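Local atomic coordinates of transcriptional regulator, MarR family (Silicibacter pomeroyi DSS-3, PDB entry 3BOQ), a protein that probably binds DNA as a dimeric winged-helix regulator of the MarR family and controls transcription. Residues 36-41 / 124-129; 30-35 / 45-50; 84-87 / 91-94; 54-59 / 104-109. One frame throughout, in Å; residues are numbered along the deposited sequence.

Interaction 1: 36-41 / 124-129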
loop_
_atom_site.group_PDB
_atom_site.type_symbol
_atom_site.label_atom_id
_atom_site.label_comp_id
_atom_site.label_asym_id
_atom_site.label_seq_id
_atom_site.Cartn_x
_atom_site.Cartn_y
_atom_site.Cartn_z
ATOM N N ASN B 36 1.362 10.144 -5.021
ATOM C CA ASN B 36 2.523 10.661 -4.296
ATOM C C ASN B 36 3.463 11.574 -5.117
ATOM O O ASN B 36 3.776 12.695 -4.693
ATOM C CB ASN B 36 3.312 9.511 -3.676
ATOM C CG ASN B 36 4.333 9.983 -2.686
ATOM O OD1 ASN B 36 3.991 10.613 -1.684
ATOM N ND2 ASN B 36 5.606 9.683 -2.948
ATOM N N ARG B 37 3.905 11.093 -6.278
ATOM C CA ARG B 37 4.818 11.842 -7.149
ATOM C C ARG B 37 4.178 13.132 -7.674
ATOM O O ARG B 37 4.845 14.145 -7.712
ATOM C CB ARG B 37 5.348 10.959 -8.300
ATOM C CG ARG B 37 5.913 11.729 -9.519
ATOM C CD ARG B 37 6.770 10.815 -10.428
ATOM N NE ARG B 37 7.794 11.561 -11.183
ATOM C CZ ARG B 37 9.021 11.102 -11.460
ATOM N NH1 ARG B 37 9.403 9.888 -11.053
ATOM N NH2 ARG B 37 9.879 11.857 -12.143
ATOM N N GLN B 38 2.903 13.094 -8.063
ATOM C CA GLN B 38 2.169 14.309 -8.474
ATOM C C GLN B 38 1.824 15.303 -7.361
ATOM O O GLN B 38 1.872 16.500 -7.570
ATOM C CB GLN B 38 0.915 13.967 -9.277
ATOM C CG GLN B 38 1.253 13.412 -10.627
ATOM C CD GLN B 38 0.037 13.287 -11.497
ATOM O OE1 GLN B 38 -0.525 14.288 -11.949
ATOM N NE2 GLN B 38 -0.381 12.054 -11.750
ATOM N N LEU B 39 1.461 14.804 -6.191
ATOM C CA LEU B 39 1.187 15.652 -5.036
ATOM C C LEU B 39 2.449 16.403 -4.600
ATOM O O LEU B 39 2.380 17.577 -4.183
ATOM C CB LEU B 39 0.634 14.802 -3.881
ATOM C CG LEU B 39 -0.181 15.489 -2.789
ATOM C CD1 LEU B 39 -1.383 16.312 -3.358
ATOM C CD2 LEU B 39 -0.610 14.495 -1.738
ATOM N N LEU B 40 3.592 15.724 -4.716
ATOM C CA LEU B 40 4.896 16.308 -4.405
ATOM C C LEU B 40 5.244 17.389 -5.432
ATOM O O LEU B 40 5.567 18.530 -5.055
ATOM C CB LEU B 40 6.012 15.247 -4.287
ATOM C CG LEU B 40 6.432 14.792 -2.872
ATOM C CD1 LEU B 40 7.326 13.511 -2.872
ATOM C CD2 LEU B 40 7.138 15.897 -2.092
ATOM N N ASP B 41 5.150 17.047 -6.718
ATOM C CA ASP B 41 5.399 18.016 -7.763
ATOM C C ASP B 41 4.502 19.249 -7.575
ATOM O O ASP B 41 5.015 20.358 -7.569
ATOM C CB ASP B 41 5.261 17.427 -9.175
ATOM C CG ASP B 41 5.329 18.507 -10.259
ATOM O OD1 ASP B 41 6.447 18.986 -10.611
ATOM O OD2 ASP B 41 4.252 18.920 -10.746
ATOM N N ASN B 124 -7.480 15.332 -4.706
ATOM C CA ASN B 124 -8.719 14.853 -5.283
ATOM C C ASN B 124 -8.788 15.048 -6.792
ATOM O O ASN B 124 -9.413 14.249 -7.488
ATOM C CB ASN B 124 -9.926 15.530 -4.613
ATOM C CG ASN B 124 -10.055 15.170 -3.122
ATOM O OD1 ASN B 124 -9.400 14.254 -2.632
ATOM N ND2 ASN B 124 -10.894 15.896 -2.412
ATOM N N ARG B 125 -8.183 16.117 -7.309
ATOM C CA ARG B 125 -7.995 16.237 -8.744
ATOM C C ARG B 125 -7.043 15.126 -9.293
ATOM O O ARG B 125 -7.347 14.491 -10.295
ATOM C CB ARG B 125 -7.523 17.665 -9.135
ATOM C CG ARG B 125 -7.263 17.805 -10.643
ATOM C CD ARG B 125 -6.858 19.199 -11.131
ATOM N NE ARG B 125 -6.266 20.025 -10.088
ATOM C CZ ARG B 125 -5.006 19.932 -9.653
ATOM N NH1 ARG B 125 -4.172 19.028 -10.167
ATOM N NH2 ARG B 125 -4.587 20.738 -8.685
ATOM N N ILE B 126 -5.907 14.891 -8.635
ATOM C CA ILE B 126 -4.936 13.906 -9.146
ATOM C C ILE B 126 -5.554 12.505 -9.167
ATOM O O ILE B 126 -5.440 11.770 -10.166
ATOM C CB ILE B 126 -3.576 13.937 -8.363
ATOM C CG1 ILE B 126 -2.831 15.267 -8.604
ATOM C CG2 ILE B 126 -2.664 12.812 -8.796
ATOM C CD1 ILE B 126 -2.002 15.714 -7.404
ATOM N N LEU B 127 -6.223 12.154 -8.072
ATOM C CA LEU B 127 -6.882 10.868 -7.945
ATOM C C LEU B 127 -7.956 10.659 -9.039
ATOM O O LEU B 127 -7.961 9.603 -9.734
ATOM C CB LEU B 127 -7.441 10.685 -6.517
ATOM C CG LEU B 127 -8.047 9.338 -6.104
ATOM C CD1 LEU B 127 -7.025 8.185 -6.106
ATOM C CD2 LEU B 127 -8.680 9.495 -4.721
ATOM N N ALA B 128 -8.825 11.666 -9.198
ATOM C CA ALA B 128 -9.835 11.716 -10.293
ATOM C C ALA B 128 -9.194 11.518 -11.666
ATOM O O ALA B 128 -9.635 10.671 -12.455
ATOM C CB ALA B 128 -10.631 13.014 -10.264
ATOM N N GLU B 129 -8.108 12.239 -11.918
ATOM C CA GLU B 129 -7.328 12.059 -13.137
ATOM C C GLU B 129 -6.743 10.651 -13.279
ATOM O O GLU B 129 -6.814 10.059 -14.356
ATOM C CB GLU B 129 -6.321 13.216 -13.307
ATOM C CG GLU B 129 -7.094 14.638 -13.436
ATOM C CD GLU B 129 -6.198 15.892 -13.568
ATOM O OE1 GLU B 129 -5.106 16.008 -12.904
ATOM O OE2 GLU B 129 -6.605 16.810 -14.319
#

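Interaction 2: 30-35 / 45-50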
loop_
_atom_site.group_PDB
_atom_site.type_symbol
_atom_site.label_atom_id
_atom_site.label_comp_id
_atom_site.label_asym_id
_atom_site.label_seq_id
_atom_site.Cartn_x
_atom_site.Cartn_y
_atom_site.Cartn_z
ATOM N N LEU B 30 -0.278 1.219 -8.063
ATOM C CA LEU B 30 -0.532 2.040 -9.239
ATOM C C LEU B 30 -1.048 3.419 -8.838
ATOM O O LEU B 30 -0.778 4.411 -9.502
ATOM C CB LEU B 30 -1.600 1.395 -10.126
ATOM C CG LEU B 30 -1.337 0.850 -11.524
ATOM C CD1 LEU B 30 -2.665 0.719 -12.260
ATOM C CD2 LEU B 30 -0.388 1.733 -12.324
ATOM N N VAL B 31 -1.852 3.473 -7.784
ATOM C CA VAL B 31 -2.427 4.733 -7.352
ATOM C C VAL B 31 -1.399 5.477 -6.500
ATOM O O VAL B 31 -1.149 6.652 -6.729
ATOM C CB VAL B 31 -3.792 4.543 -6.665
ATOM C CG1 VAL B 31 -4.256 5.814 -5.961
ATOM C CG2 VAL B 31 -4.839 4.065 -7.687
ATOM N N PHE B 32 -0.761 4.780 -5.569
ATOM C CA PHE B 32 0.089 5.413 -4.593
ATOM C C PHE B 32 1.306 6.110 -5.205
ATOM O O PHE B 32 1.562 7.262 -4.891
ATOM C CB PHE B 32 0.538 4.395 -3.547
ATOM C CG PHE B 32 1.171 5.012 -2.353
ATOM C CD1 PHE B 32 0.446 5.143 -1.174
ATOM C CD2 PHE B 32 2.477 5.480 -2.415
ATOM C CE1 PHE B 32 1.008 5.724 -0.054
ATOM C CE2 PHE B 32 3.062 6.070 -1.312
ATOM C CZ PHE B 32 2.318 6.198 -0.118
ATOM N N GLY B 33 2.049 5.412 -6.062
ATOM C CA GLY B 33 3.223 5.960 -6.717
ATOM C C GLY B 33 2.981 7.260 -7.482
ATOM O O GLY B 33 3.826 8.165 -7.487
ATOM N N ASP B 34 1.825 7.355 -8.130
ATOM C CA ASP B 34 1.522 8.479 -8.998
ATOM C C ASP B 34 0.920 9.622 -8.244
ATOM O O ASP B 34 1.286 10.762 -8.487
ATOM C CB ASP B 34 0.548 8.051 -10.068
ATOM C CG ASP B 34 1.237 7.658 -11.339
ATOM O OD1 ASP B 34 2.357 7.081 -11.261
ATOM O OD2 ASP B 34 0.648 7.926 -12.420
ATOM N N LEU B 35 -0.024 9.302 -7.356
ATOM C CA LEU B 35 -0.607 10.239 -6.432
ATOM C C LEU B 35 0.498 10.919 -5.659
ATOM O O LEU B 35 0.577 12.126 -5.664
ATOM C CB LEU B 35 -1.538 9.509 -5.479
ATOM C CG LEU B 35 -2.493 10.293 -4.592
ATOM C CD1 LEU B 35 -3.234 11.395 -5.388
ATOM C CD2 LEU B 35 -3.499 9.371 -3.913
ATOM N N LEU B 45 4.339 18.332 -0.854
ATOM C CA LEU B 45 3.862 17.387 0.149
ATOM C C LEU B 45 3.826 15.956 -0.385
ATOM O O LEU B 45 3.406 15.702 -1.531
ATOM C CB LEU B 45 2.453 17.742 0.570
ATOM C CG LEU B 45 2.248 18.416 1.911
ATOM C CD1 LEU B 45 3.306 19.445 2.179
ATOM C CD2 LEU B 45 0.847 19.026 1.899
ATOM N N SER B 46 4.289 15.046 0.469
ATOM C CA SER B 46 4.199 13.603 0.295
ATOM C C SER B 46 2.800 13.160 0.572
ATOM O O SER B 46 2.077 13.823 1.321
ATOM C CB SER B 46 5.046 12.927 1.368
ATOM O OG SER B 46 6.214 12.479 0.777
ATOM N N LEU B 47 2.437 11.998 0.047
ATOM C CA LEU B 47 1.205 11.386 0.456
ATOM C C LEU B 47 1.221 11.087 1.963
ATOM O O LEU B 47 0.231 11.341 2.649
ATOM C CB LEU B 47 0.941 10.131 -0.370
ATOM C CG LEU B 47 -0.510 9.706 -0.532
ATOM C CD1 LEU B 47 -1.364 10.891 -0.999
ATOM C CD2 LEU B 47 -0.619 8.474 -1.489
ATOM N N ALA B 48 2.337 10.538 2.471
ATOM C CA ALA B 48 2.491 10.285 3.914
ATOM C C ALA B 48 2.240 11.578 4.744
ATOM O O ALA B 48 1.501 11.549 5.737
ATOM C CB ALA B 48 3.858 9.671 4.215
ATOM N N LYS B 49 2.818 12.699 4.302
ATOM C CA LYS B 49 2.637 14.009 4.928
ATOM C C LYS B 49 1.217 14.550 4.845
ATOM O O LYS B 49 0.644 15.007 5.849
ATOM C CB LYS B 49 3.578 15.016 4.280
ATOM C CG LYS B 49 5.038 14.866 4.702
ATOM C CD LYS B 49 5.821 16.113 4.397
ATOM C CE LYS B 49 7.249 15.878 4.695
ATOM N NZ LYS B 49 8.067 17.000 4.184
ATOM N N PHE B 50 0.667 14.528 3.631
ATOM C CA PHE B 50 -0.716 14.909 3.389
ATOM C C PHE B 50 -1.624 14.088 4.301
ATOM O O PHE B 50 -2.493 14.648 4.978
ATOM C CB PHE B 50 -1.095 14.704 1.909
ATOM C CG PHE B 50 -2.546 14.973 1.632
ATOM C CD1 PHE B 50 -3.006 16.282 1.492
ATOM C CD2 PHE B 50 -3.470 13.927 1.604
ATOM C CE1 PHE B 50 -4.357 16.559 1.294
ATOM C CE2 PHE B 50 -4.833 14.182 1.394
ATOM C CZ PHE B 50 -5.279 15.507 1.230
#

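Interaction 3: 84-87 / 91-94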
loop_
_atom_site.group_PDB
_atom_site.type_symbol
_atom_site.label_atom_id
_atom_site.label_comp_id
_atom_site.label_asym_id
_atom_site.label_seq_id
_atom_site.Cartn_x
_atom_site.Cartn_y
_atom_site.Cartn_z
ATOM N N ASN B 84 8.182 15.242 12.968
ATOM C CA ASN B 84 9.412 16.041 12.886
ATOM C C ASN B 84 9.647 16.731 11.531
ATOM O O ASN B 84 10.040 17.877 11.518
ATOM C CB ASN B 84 10.653 15.231 13.271
ATOM C CG ASN B 84 10.716 14.915 14.755
ATOM O OD1 ASN B 84 10.003 15.517 15.570
ATOM N ND2 ASN B 84 11.575 13.951 15.117
ATOM N N ARG B 85 9.424 16.035 10.411
ATOM C CA ARG B 85 9.561 16.646 9.074
ATOM C C ARG B 85 8.530 17.760 8.874
ATOM O O ARG B 85 8.869 18.822 8.338
ATOM C CB ARG B 85 9.408 15.618 7.950
ATOM C CG ARG B 85 10.555 14.628 7.805
ATOM C CD ARG B 85 10.383 13.746 6.542
ATOM N NE ARG B 85 9.288 12.758 6.600
ATOM C CZ ARG B 85 9.373 11.560 7.194
ATOM N NH1 ARG B 85 10.486 11.182 7.816
ATOM N NH2 ARG B 85 8.332 10.734 7.179
ATOM N N LEU B 86 7.299 17.518 9.341
ATOM C CA LEU B 86 6.172 18.475 9.255
ATOM C C LEU B 86 6.343 19.744 10.072
ATOM O O LEU B 86 5.879 20.817 9.671
ATOM C CB LEU B 86 4.872 17.799 9.665
ATOM C CG LEU B 86 4.346 16.716 8.724
ATOM C CD1 LEU B 86 3.226 15.993 9.429
ATOM C CD2 LEU B 86 3.865 17.379 7.426
ATOM N N ILE B 87 6.977 19.597 11.233
ATOM C CA ILE B 87 7.360 20.720 12.104
ATOM C C ILE B 87 8.436 21.570 11.422
ATOM O O ILE B 87 8.328 22.783 11.388
ATOM C CB ILE B 87 7.843 20.246 13.509
ATOM C CG1 ILE B 87 6.679 19.681 14.331
ATOM C CG2 ILE B 87 8.459 21.391 14.247
ATOM C CD1 ILE B 87 7.069 18.874 15.542
HETATM N N MSE B 91 4.516 23.090 8.988
HETATM C CA MSE B 91 3.120 22.622 8.892
HETATM C C MSE B 91 2.484 22.341 10.260
HETATM O O MSE B 91 1.297 22.520 10.438
HETATM C CB MSE B 91 3.012 21.351 8.015
HETATM C CG MSE B 91 3.645 21.449 6.601
HETATM SE SE MSE B 91 2.613 22.604 5.333
HETATM C CE MSE B 91 3.451 24.364 5.550
ATOM N N VAL B 92 3.288 21.880 11.215
ATOM C CA VAL B 92 2.792 21.495 12.540
ATOM C C VAL B 92 3.492 22.344 13.572
ATOM O O VAL B 92 4.680 22.596 13.452
ATOM C CB VAL B 92 3.003 19.954 12.798
ATOM C CG1 VAL B 92 2.866 19.582 14.270
ATOM C CG2 VAL B 92 2.065 19.124 11.928
ATOM N N VAL B 93 2.745 22.807 14.570
ATOM C CA VAL B 93 3.243 23.756 15.573
ATOM C C VAL B 93 4.192 23.083 16.567
ATOM O O VAL B 93 3.911 21.982 17.062
ATOM C CB VAL B 93 2.061 24.435 16.343
ATOM C CG1 VAL B 93 2.555 25.451 17.404
ATOM C CG2 VAL B 93 1.104 25.103 15.381
ATOM N N LYS B 94 5.323 23.754 16.825
ATOM C CA LYS B 94 6.241 23.438 17.912
ATOM C C LYS B 94 6.844 24.732 18.441
ATOM O O LYS B 94 7.645 25.391 17.765
ATOM C CB LYS B 94 7.340 22.462 17.470
ATOM C CG LYS B 94 8.304 21.998 18.583
ATOM C CD LYS B 94 7.599 21.265 19.734
ATOM C CE LYS B 94 8.427 21.343 21.040
ATOM N NZ LYS B 94 7.856 20.554 22.184
#

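Interaction 4: 54-59 / 104-109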
loop_
_atom_site.group_PDB
_atom_site.type_symbol
_atom_site.label_atom_id
_atom_site.label_comp_id
_atom_site.label_asym_id
_atom_site.label_seq_id
_atom_site.Cartn_x
_atom_site.Cartn_y
_atom_site.Cartn_z
ATOM N N ALA B 54 -4.204 15.590 7.196
ATOM C CA ALA B 54 -5.624 15.355 7.081
ATOM C C ALA B 54 -6.239 14.962 8.422
ATOM O O ALA B 54 -7.338 15.414 8.753
ATOM C CB ALA B 54 -5.887 14.275 6.021
ATOM N N GLN B 55 -5.533 14.132 9.190
ATOM C CA GLN B 55 -6.022 13.694 10.500
ATOM C C GLN B 55 -6.070 14.872 11.445
ATOM O O GLN B 55 -7.033 15.026 12.176
ATOM C CB GLN B 55 -5.160 12.575 11.093
ATOM C CG GLN B 55 -4.827 11.468 10.121
ATOM C CD GLN B 55 -6.015 11.066 9.224
ATOM O OE1 GLN B 55 -5.875 10.974 7.995
ATOM N NE2 GLN B 55 -7.183 10.844 9.832
ATOM N N LEU B 56 -5.042 15.715 11.387
ATOM C CA LEU B 56 -4.962 16.912 12.207
ATOM C C LEU B 56 -5.980 17.971 11.797
ATOM O O LEU B 56 -6.582 18.593 12.664
ATOM C CB LEU B 56 -3.542 17.492 12.211
ATOM C CG LEU B 56 -2.426 16.496 12.554
ATOM C CD1 LEU B 56 -1.068 17.074 12.249
ATOM C CD2 LEU B 56 -2.502 16.021 14.001
ATOM N N ALA B 57 -6.173 18.193 10.495
ATOM C CA ALA B 57 -7.207 19.136 10.044
ATOM C C ALA B 57 -8.613 18.690 10.466
ATOM O O ALA B 57 -9.454 19.543 10.756
ATOM C CB ALA B 57 -7.144 19.365 8.545
ATOM N N ARG B 58 -8.865 17.373 10.495
ATOM C CA ARG B 58 -10.128 16.835 11.004
ATOM C C ARG B 58 -10.261 17.047 12.534
ATOM O O ARG B 58 -11.380 17.113 13.063
ATOM C CB ARG B 58 -10.307 15.340 10.632
ATOM C CG ARG B 58 -11.764 14.798 10.852
ATOM C CD ARG B 58 -12.067 13.361 10.291
ATOM N NE ARG B 58 -11.242 12.974 9.124
ATOM C CZ ARG B 58 -11.276 13.544 7.908
ATOM N NH1 ARG B 58 -12.102 14.560 7.639
ATOM N NH2 ARG B 58 -10.456 13.102 6.950
ATOM N N ASN B 59 -9.117 17.168 13.219
ATOM C CA ASN B 59 -9.045 17.230 14.692
ATOM C C ASN B 59 -8.308 18.480 15.211
ATOM O O ASN B 59 -7.170 18.375 15.665
ATOM C CB ASN B 59 -8.359 15.973 15.257
ATOM C CG ASN B 59 -9.077 14.676 14.887
ATOM O OD1 ASN B 59 -9.901 14.157 15.656
ATOM N ND2 ASN B 59 -8.750 14.135 13.719
ATOM N N PHE B 104 3.500 15.568 23.570
ATOM C CA PHE B 104 3.149 16.464 22.479
ATOM C C PHE B 104 1.741 16.212 21.927
ATOM O O PHE B 104 1.336 15.061 21.742
ATOM C CB PHE B 104 4.193 16.289 21.361
ATOM C CG PHE B 104 4.184 17.379 20.323
ATOM C CD1 PHE B 104 4.389 18.720 20.691
ATOM C CD2 PHE B 104 4.019 17.061 18.971
ATOM C CE1 PHE B 104 4.391 19.732 19.736
ATOM C CE2 PHE B 104 4.030 18.066 17.996
ATOM C CZ PHE B 104 4.211 19.404 18.377
ATOM N N SER B 105 1.005 17.302 21.704
ATOM C CA SER B 105 -0.235 17.289 20.944
ATOM C C SER B 105 0.062 18.066 19.679
ATOM O O SER B 105 0.579 19.185 19.747
ATOM C CB SER B 105 -1.368 17.937 21.723
ATOM N N ALA B 106 -0.252 17.466 18.532
ATOM C CA ALA B 106 0.076 18.021 17.223
ATOM C C ALA B 106 -1.092 18.801 16.611
ATOM O O ALA B 106 -2.227 18.319 16.566
ATOM C CB ALA B 106 0.543 16.915 16.285
ATOM N N LYS B 107 -0.790 20.019 16.165
ATOM C CA LYS B 107 -1.739 20.940 15.554
ATOM C C LYS B 107 -1.070 21.538 14.318
ATOM O O LYS B 107 0.137 21.798 14.306
ATOM C CB LYS B 107 -2.077 22.093 16.502
ATOM C CG LYS B 107 -3.130 21.850 17.586
ATOM C CD LYS B 107 -3.136 23.072 18.541
ATOM C CE LYS B 107 -3.830 22.832 19.895
ATOM N NZ LYS B 107 -5.280 23.246 19.926
ATOM N N LEU B 108 -1.862 21.757 13.276
ATOM C CA LEU B 108 -1.412 22.472 12.083
ATOM C C LEU B 108 -1.191 23.956 12.377
ATOM O O LEU B 108 -2.035 24.593 13.003
ATOM C CB LEU B 108 -2.488 22.327 11.015
ATOM C CG LEU B 108 -2.481 21.330 9.860
ATOM C CD1 LEU B 108 -1.642 20.071 10.065
ATOM C CD2 LEU B 108 -3.898 21.030 9.533
ATOM N N THR B 109 -0.050 24.498 11.949
ATOM C CA THR B 109 0.174 25.940 11.925
ATOM C C THR B 109 -0.900 26.604 11.026
ATOM O O THR B 109 -1.607 25.895 10.298
ATOM C CB THR B 109 1.600 26.281 11.390
ATOM O OG1 THR B 109 1.717 25.853 10.037
ATOM C CG2 THR B 109 2.694 25.599 12.174
#

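Interaction 1: 36-41 / 124-129
Q38 and I126 mark the closest backbone approach of helix 12-43 to helix 110-130, their CA atoms 7.1 Å apart, and the two helical segments run in broadly opposite directions. Each keeps its own helical bonding: L40 N reaches N36 O and E129 N reaches R125 O. Between them the contact is entirely one of van der Waals packing, and I126 supplies nearly all of it from its side. Its CB points at the other helix, and its two branches divide the work. The CG2 branch, anti to the backbone N, lies against Q38, 3.8 Å from Q38 CB and 3.8 Å from Q38 NE2, and the glutamine chain, extended beyond CG, slides past the isoleucine in the opposite sense and lays its amide beside that methyl. The other branch drives inward: I126 CD1 sits 3.8 Å from L39 N and the same distance from Q38 C, pressed on the peptide link between the two residues. In MarR proteins the long first helix and the C-terminal helices build the dimerization domain, and this pair belongs to that part of the fold; L127, on the next face of helix 110-130, packs on W21 of the second subunit. L39 meets I126 at about a right angle, with L39 CD1 4.1 Å from I126 CD1. The CG of L39 is anti to the backbone N (chi1 -158°), which leaves the leucine between the helices, where it also touches H123, L47 and F50. I126 additionally rests on L35 and E42, and E42 forms a salt bridge with R125.

Interaction 2: 30-35 / 45-50
The F32 ring carries a leucine methyl on one face: L47 CD2 stands 3.4 Å above the ring plane and 3.7 Å from the ring centroid, in a CH-pi contact 23° off the normal. The methyl is shifted from the centre toward the CD1-CE1 side of the rim, since L47 CD2 is 3.5 Å from both F32 CD1 and F32 CE1 but 4.0 Å from F32 CZ. At the neighbouring ring atom CZ the CB of L47 also comes near, 4.2 Å from F32 CZ. F32 reaches the leucine because its CG is anti to the backbone N (chi1 -168°), carrying the ring off the side of helix 12-43 toward the start of helix 47-58. The second methyl of L47 serves a second partner: L47 CD1 lies 3.8 Å from L35 CG, and L35 CD2 lies against both methyls, 3.9 Å from L47 CD1 and from L47 CD2, the two leucines crossing at about a right angle. L47 divides its two methyls between a ring and a leucine three residues apart on helix 12-43. With an alanine here instead of F32, L47 CD2 would probably lose its aromatic platform and a gap would be left beside the leucine. S46 stands at the N-cap of helix 47-58 without a side-chain capping bond; the backbone N of L47 is instead taken by N36 OD1 from the first helix. Around this joint between helices 12-43 and 47-58, F32 also meets the H28 ring and W21 of the second subunit, while L35 leans on H123 of helix 110-130.

Interaction 3: 84-87 / 91-94
L86 and I87, close to the end of helix 79-88, probably the recognition helix by its place in the winged helix-turn-helix fold, meet M91, V92 and K94 where the chain doubles back. The carbonyl oxygen of L86 takes two backbone donors. M91 N lies nearly on the line of the C=O, 2.7 Å from L86 O (C=O...N 171°), though the bond is bent at the hydrogen (145°); V92 N, 3.2 Å from L86 O, stands well above the carbonyl plane. This doubly used acceptor fixes the turn leading from the helix into the wing, whose tip, residues 96-102, is not modelled. L86 CB packs 3.8 Å from V92 CG2, and L86 CD2 touches CB of M91, a selenomethionine. I87 meets V92 and K94: its CA-H points at V92 O, I87 CG1 is 3.8 Å from V92 CG1, and I87 CG2, anti to the backbone N, is 3.6 Å from K94 CB. A serine in place of I87 would probably leave V92 CG1 and K94 CB without their apolar partner and open a gap between the helix end and the base of the wing. V92 packs on L56, and K94 and I87 both touch F104.

Interaction 4: 54-59 / 104-109
Just beyond the place where L56 and A57 pack on A106 and L108, the hydroxyl of T109 is gripped from several sides: its OG1 accepts the backbone N of G112, capping helix 110-130, and is also bonded to G90 O, with a weak bond to M91 O. The chain leading up to this cap is what lies against helix 47-58. L56 points at it, its CG anti to the carbonyl carbon (chi1 -52°), and splits its methyls between two residues. L56 CD2 goes to A106, 3.9 Å from A106 CB and 3.5 Å from A106 O, so the methyl sits beside a carbonyl as well as a side chain. L56 CD1 goes to L108, 3.8 Å from L108 CD1, the two leucines meeting at a slant. This is the hydrophobic seam of the winged helix-turn-helix domain in which the first helix of the domain backs the returning arm of the wing; A106 bonds through its backbone to L63, joining antiparallel strands 63-64 and 105-106. L108 is forked in the same way as L56. Its CD1 also rests 3.9 Å from L56 CB, while L108 CD2 comes within 3.8 Å of both A57 CB and A57 N, pressing on the helix surface where the small alanine side chain lets it approach the backbone. L56 is covered further by L63 and L68, and A57 by F116 of helix 110-130.

Interactions 1 and 2 lie with centres 7 Å apart and share helix 12-43; they touch where N36 meets the start of helix 47-58, and both touch the second subunit. Interactions 3 and 4, with centres 10 Å apart, meet in the wing region, where V93 and M91 pair through their backbones with K107 and T109. About 19 Å separates the centre of interaction 2 from those of 3 and 4; helix 47-58, shared by 2 and 4, spans the interval. Along the chain 3 is nested within 4, and both within 1, so helix 110-130 returns from the wing to the first helix, tying the probable DNA-binding domain to the dimerization domain.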